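Local atomic coordinates of Oxidored_FMN domain-containing protein ([Pseudomonas] geniculata N1, PDB entry 6L6J), a protein that probably oxidises 6-hydroxypseudooxynicotine as an amine oxidase that carries flavin mononucleotide and a [4Fe-4S] cluster. Residues V258-W263 and E279-F284. Sequence-based numbering, arbitrary orientation.
Sequences VNVSDW and EPFIDF. With FMN (flavin mononucleotide), chain B.
Val258 meets Ile282 chiefly through their CG2 methyls: CG2 of Val258 lies 3.5 Å from CG2 of Ile282 and 3.8 Å from its CB. On the helix residue this methyl stands anti to the carbonyl carbon, while CG1, at chi1 58°, leads away from the strand; CG2, not the CG1 arm, thus makes the nearest approach, and it also lies 3.8 Å from Val258 O. No hydrogen bond links 258-263 to 279-284; the side chains that meet are apolar, within 173 Å² of buried surface. Asn259 points its CB away from the helix, and its ND2 lies 3.9 Å from FMN O3' on the ribityl chain and makes a weak hydrogen bond to Asp266, which binds FMN. This is the division of a TIM barrel: strand 255-261, sixth of eight parallel strands, gives alternate residues to the cofactor side and to the outer layer, here the short helix 279-282. Val260 faces outward again, its CG1 making an off-centre CH-pi contact, 4.3 Å from the centroid of the Phe281 ring and 29° off its normal. At the strand's last residue, Ser261 OG is hydrogen-bonded to Gln179 and Asp229. Trp263 then returns to the flavin, with NE1 3.4 Å from FMN C9 and CZ2 3.5 Å from FMN C6; FMN C9 and C7 lie near the indole plane, so the indole presents its edge, not a face, to the benzenoid end. Replacing the indole with an alanine is likely to open a gap beside that end and leave Thr351, Val354 and Met355 of helix 349-355 without their aromatic neighbour.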
ATOM      1  N   VAL A 258     -12.255  -8.225 -11.917  1.00 25.08           N
ATOM      2  CA  VAL A 258     -11.156  -8.434 -12.914  1.00 26.42           C
ATOM      3  C   VAL A 258     -10.015  -7.428 -12.707  1.00 26.88           C
ATOM      4  O   VAL A 258     -10.264  -6.200 -12.570  1.00 25.22           O
ATOM      5  CB  VAL A 258     -11.649  -8.459 -14.380  1.00 26.28           C
ATOM      6  CG1 VAL A 258     -12.479  -9.704 -14.673  1.00 26.24           C
ATOM      7  CG2 VAL A 258     -12.382  -7.186 -14.781  1.00 24.75           C
ATOM      8  N   ASN A 259      -8.793  -7.968 -12.746  1.00 29.03           N
ATOM      9  CA  ASN A 259      -7.526  -7.234 -12.501  1.00 33.53           C
ATOM     10  C   ASN A 259      -6.386  -7.918 -13.275  1.00 34.79           C
ATOM     11  O   ASN A 259      -6.673  -8.841 -14.064  1.00 34.83           O
ATOM     12  CB  ASN A 259      -7.274  -7.116 -10.993  1.00 33.09           C
ATOM     13  CG  ASN A 259      -6.921  -8.436 -10.337  1.00 32.16           C
ATOM     14  OD1 ASN A 259      -6.956  -9.492 -10.981  1.00 31.14           O
ATOM     15  ND2 ASN A 259      -6.597  -8.384  -9.049  1.00 28.71           N
ATOM     16  N   VAL A 260      -5.136  -7.502 -13.039  1.00 38.50           N
ATOM     17  CA  VAL A 260      -3.932  -8.044 -13.747  1.00 38.78           C
ATOM     18  C   VAL A 260      -3.119  -8.909 -12.768  1.00 41.07           C
ATOM     19  O   VAL A 260      -2.941  -8.514 -11.587  1.00 35.44           O
ATOM     20  CB  VAL A 260      -3.091  -6.913 -14.361  1.00 36.45           C
ATOM     21  CG1 VAL A 260      -3.906  -6.121 -15.369  1.00 36.41           C
ATOM     22  CG2 VAL A 260      -2.503  -5.987 -13.306  1.00 36.94           C
ATOM     23  N   SER A 261      -2.633 -10.059 -13.243  1.00 44.61           N
ATOM     24  CA  SER A 261      -1.874 -11.026 -12.405  1.00 46.92           C
ATOM     25  C   SER A 261      -0.489 -10.469 -12.042  1.00 46.49           C
ATOM     26  O   SER A 261       0.186  -9.766 -12.871  1.00 43.11           O
ATOM     27  CB  SER A 261      -1.728 -12.401 -13.004  1.00 53.32           C
ATOM     28  OG  SER A 261      -1.171 -13.302 -12.037  1.00 49.65           O
ATOM     29  N   ASP A 262      -0.118 -10.855 -10.824  1.00 43.72           N
ATOM     30  CA  ASP A 262       1.023 -10.420  -9.986  1.00 41.72           C
ATOM     31  C   ASP A 262       0.686  -9.094  -9.286  1.00 38.36           C
ATOM     32  O   ASP A 262       0.311  -8.124  -9.959  1.00 38.16           O
ATOM     33  CB  ASP A 262       2.350 -10.415 -10.729  1.00 44.74           C
ATOM     34  CG  ASP A 262       3.529 -10.591  -9.776  1.00 44.31           C
ATOM     35  OD1 ASP A 262       3.555 -11.609  -9.045  1.00 42.77           O
ATOM     36  OD2 ASP A 262       4.392  -9.686  -9.735  1.00 49.59           O
ATOM     37  N   TRP A 263       0.824  -9.114  -7.956  1.00 35.73           N
ATOM     38  CA  TRP A 263       0.472  -8.018  -7.029  1.00 32.98           C
ATOM     39  C   TRP A 263       1.199  -6.728  -7.433  1.00 30.91           C
ATOM     40  O   TRP A 263       0.591  -5.658  -7.304  1.00 32.43           O
ATOM     41  CB  TRP A 263       0.776  -8.482  -5.601  1.00 32.89           C
ATOM     42  CG  TRP A 263       0.065  -7.720  -4.520  1.00 34.95           C
ATOM     43  CD1 TRP A 263      -0.836  -6.700  -4.664  1.00 36.11           C
ATOM     44  CD2 TRP A 263       0.208  -7.926  -3.102  1.00 35.19           C
ATOM     45  NE1 TRP A 263      -1.238  -6.241  -3.436  1.00 38.04           N
ATOM     46  CE2 TRP A 263      -0.601  -6.964  -2.462  1.00 35.29           C
ATOM     47  CE3 TRP A 263       0.952  -8.818  -2.316  1.00 35.92           C
ATOM     48  CZ2 TRP A 263      -0.695  -6.884  -1.076  1.00 38.62           C
ATOM     49  CZ3 TRP A 263       0.856  -8.735  -0.936  1.00 36.39           C
ATOM     50  CH2 TRP A 263       0.047  -7.776  -0.328  1.00 37.19           C
ATOM     51  N   GLU A 279      -7.276  -0.258 -17.433  1.00 34.16           N
ATOM     52  CA  GLU A 279      -8.431  -0.125 -18.360  1.00 35.12           C
ATOM     53  C   GLU A 279      -8.148  -0.960 -19.604  1.00 37.36           C
ATOM     54  O   GLU A 279      -8.906  -1.882 -19.883  1.00 40.69           O
ATOM     55  CB  GLU A 279      -8.739   1.331 -18.700  1.00 32.50           C
ATOM     56  CG  GLU A 279      -9.570   1.449 -19.961  1.00 30.29           C
ATOM     57  CD  GLU A 279     -10.226   2.795 -20.195  1.00 29.68           C
ATOM     58  OE1 GLU A 279     -10.227   3.644 -19.260  1.00 24.74           O
ATOM     59  OE2 GLU A 279     -10.733   2.985 -21.345  1.00 29.84           O
ATOM     60  N   PRO A 280      -7.056  -0.686 -20.363  1.00 37.11           N
ATOM     61  CA  PRO A 280      -6.739  -1.434 -21.585  1.00 34.18           C
ATOM     62  C   PRO A 280      -6.829  -2.955 -21.453  1.00 35.29           C
ATOM     63  O   PRO A 280      -7.175  -3.557 -22.417  1.00 35.87           O
ATOM     64  CB  PRO A 280      -5.276  -1.085 -21.886  1.00 34.16           C
ATOM     65  CG  PRO A 280      -4.797  -0.357 -20.640  1.00 37.69           C
ATOM     66  CD  PRO A 280      -6.032   0.337 -20.085  1.00 37.84           C
ATOM     67  N   PHE A 281      -6.536  -3.511 -20.270  1.00 37.54           N
ATOM     68  CA  PHE A 281      -6.455  -4.974 -20.014  1.00 36.21           C
ATOM     69  C   PHE A 281      -7.835  -5.583 -19.736  1.00 33.41           C
ATOM     70  O   PHE A 281      -8.017  -6.772 -20.121  1.00 32.18           O
ATOM     71  CB  PHE A 281      -5.548  -5.265 -18.818  1.00 43.19           C
ATOM     72  CG  PHE A 281      -4.111  -4.856 -18.991  1.00 45.91           C
ATOM     73  CD1 PHE A 281      -3.214  -5.691 -19.644  1.00 46.92           C
ATOM     74  CD2 PHE A 281      -3.652  -3.643 -18.486  1.00 51.49           C
ATOM     75  CE1 PHE A 281      -1.885  -5.318 -19.796  1.00 49.78           C
ATOM     76  CE2 PHE A 281      -2.322  -3.270 -18.644  1.00 53.94           C
ATOM     77  CZ  PHE A 281      -1.443  -4.106 -19.305  1.00 50.62           C
ATOM     78  N   ILE A 282      -8.760  -4.824 -19.115  1.00 30.24           N
ATOM     79  CA  ILE A 282     -10.112  -5.320 -18.681  1.00 29.94           C
ATOM     80  C   ILE A 282     -11.225  -4.740 -19.565  1.00 30.07           C
ATOM     81  O   ILE A 282     -12.350  -5.226 -19.426  1.00 31.19           O
ATOM     82  CB  ILE A 282     -10.390  -5.081 -17.171  1.00 28.24           C
ATOM     83  CG1 ILE A 282     -10.296  -3.608 -16.751  1.00 29.11           C
ATOM     84  CG2 ILE A 282      -9.494  -5.950 -16.312  1.00 26.30           C
ATOM     85  CD1 ILE A 282     -11.367  -2.711 -17.345  1.00 28.46           C
ATOM     86  N   ASP A 283     -10.909  -3.747 -20.404  1.00 34.02           N
ATOM     87  CA  ASP A 283     -11.789  -3.050 -21.397  1.00 36.48           C
ATOM     88  C   ASP A 283     -12.717  -4.030 -22.115  1.00 34.41           C
ATOM     89  O   ASP A 283     -13.850  -3.660 -22.411  1.00 35.69           O
ATOM     90  CB  ASP A 283     -10.959  -2.405 -22.525  1.00 42.25           C
ATOM     91  CG  ASP A 283     -11.232  -0.933 -22.795  1.00 48.44           C
ATOM     92  OD1 ASP A 283     -11.859  -0.272 -21.906  1.00 57.43           O
ATOM     93  OD2 ASP A 283     -10.790  -0.443 -23.858  1.00 36.47           O
ATOM     94  N   PHE A 284     -12.210  -5.214 -22.453  1.00 36.31           N
ATOM     95  CA  PHE A 284     -12.900  -6.213 -23.311  1.00 37.74           C
ATOM     96  C   PHE A 284     -14.003  -6.947 -22.520  1.00 36.66           C
ATOM     97  O   PHE A 284     -14.928  -7.512 -23.141  1.00 37.28           O
ATOM     98  CB  PHE A 284     -11.894  -7.224 -23.877  1.00 34.37           C
ATOM     99  CG  PHE A 284     -11.493  -8.306 -22.903  1.00 35.28           C
ATOM    100  CD1 PHE A 284     -10.469  -8.090 -21.979  1.00 36.83           C
ATOM    101  CD2 PHE A 284     -12.132  -9.537 -22.908  1.00 32.36           C
ATOM    102  CE1 PHE A 284     -10.066  -9.092 -21.105  1.00 33.76           C
ATOM    103  CE2 PHE A 284     -11.744 -10.531 -22.021  1.00 34.06           C
ATOM    104  CZ  PHE A 284     -10.708 -10.312 -21.128  1.00 34.71           C
TER
HETATM  105  N1  FMN B 701      -6.162  -8.692  -3.619  1.00 30.60           N
HETATM  106  C2  FMN B 701      -6.687  -9.934  -3.365  1.00 31.69           C
HETATM  107  O2  FMN B 701      -7.287 -10.499  -4.285  1.00 34.56           O
HETATM  108  N3  FMN B 701      -6.628 -10.563  -2.184  1.00 29.69           N
HETATM  109  C4  FMN B 701      -6.020  -9.992  -1.131  1.00 28.54           C
HETATM  110  O4  FMN B 701      -5.963 -10.573  -0.049  1.00 23.32           O
HETATM  111  C4A FMN B 701      -5.391  -8.654  -1.312  1.00 29.52           C
HETATM  112  N5  FMN B 701      -4.756  -8.027  -0.292  1.00 29.28           N
HETATM  113  C5A FMN B 701      -4.270  -6.780  -0.487  1.00 30.51           C
HETATM  114  C6  FMN B 701      -3.684  -6.099   0.577  1.00 28.75           C
HETATM  115  C7  FMN B 701      -3.209  -4.818   0.375  1.00 27.65           C
HETATM  116  C7M FMN B 701      -2.532  -4.135   1.499  1.00 29.78           C
HETATM  117  C8  FMN B 701      -3.344  -4.158  -0.929  1.00 28.42           C
HETATM  118  C8M FMN B 701      -2.801  -2.782  -1.180  1.00 33.08           C
HETATM  119  C9  FMN B 701      -3.920  -4.810  -1.986  1.00 27.87           C
HETATM  120  C9A FMN B 701      -4.407  -6.100  -1.824  1.00 28.46           C
HETATM  121  N10 FMN B 701      -5.044  -6.768  -2.881  1.00 28.02           N
HETATM  122  C10 FMN B 701      -5.534  -8.028  -2.642  1.00 27.22           C
HETATM  123  C1' FMN B 701      -5.219  -6.155  -4.236  1.00 29.24           C
HETATM  124  C2' FMN B 701      -6.406  -5.211  -4.246  1.00 26.33           C
HETATM  125  O2' FMN B 701      -7.566  -6.004  -4.071  1.00 25.77           O
HETATM  126  C3' FMN B 701      -6.534  -4.446  -5.530  1.00 27.04           C
HETATM  127  O3' FMN B 701      -6.805  -5.366  -6.588  1.00 29.14           O
HETATM  128  C4' FMN B 701      -5.305  -3.611  -5.890  1.00 26.57           C
HETATM  129  O4' FMN B 701      -4.811  -2.920  -4.718  1.00 27.59           O
HETATM  130  C5' FMN B 701      -5.611  -2.637  -7.018  1.00 22.79           C
HETATM  131  O5' FMN B 701      -6.623  -1.749  -6.575  1.00 24.04           O
HETATM  132  P   FMN B 701      -6.235  -0.312  -5.936  1.00 25.80           P
HETATM  133  O1P FMN B 701      -5.548   0.461  -7.040  1.00 23.09           O
HETATM  134  O2P FMN B 701      -7.574   0.226  -5.537  1.00 26.19           O
HETATM  135  O3P FMN B 701      -5.330  -0.627  -4.761  1.00 25.32           O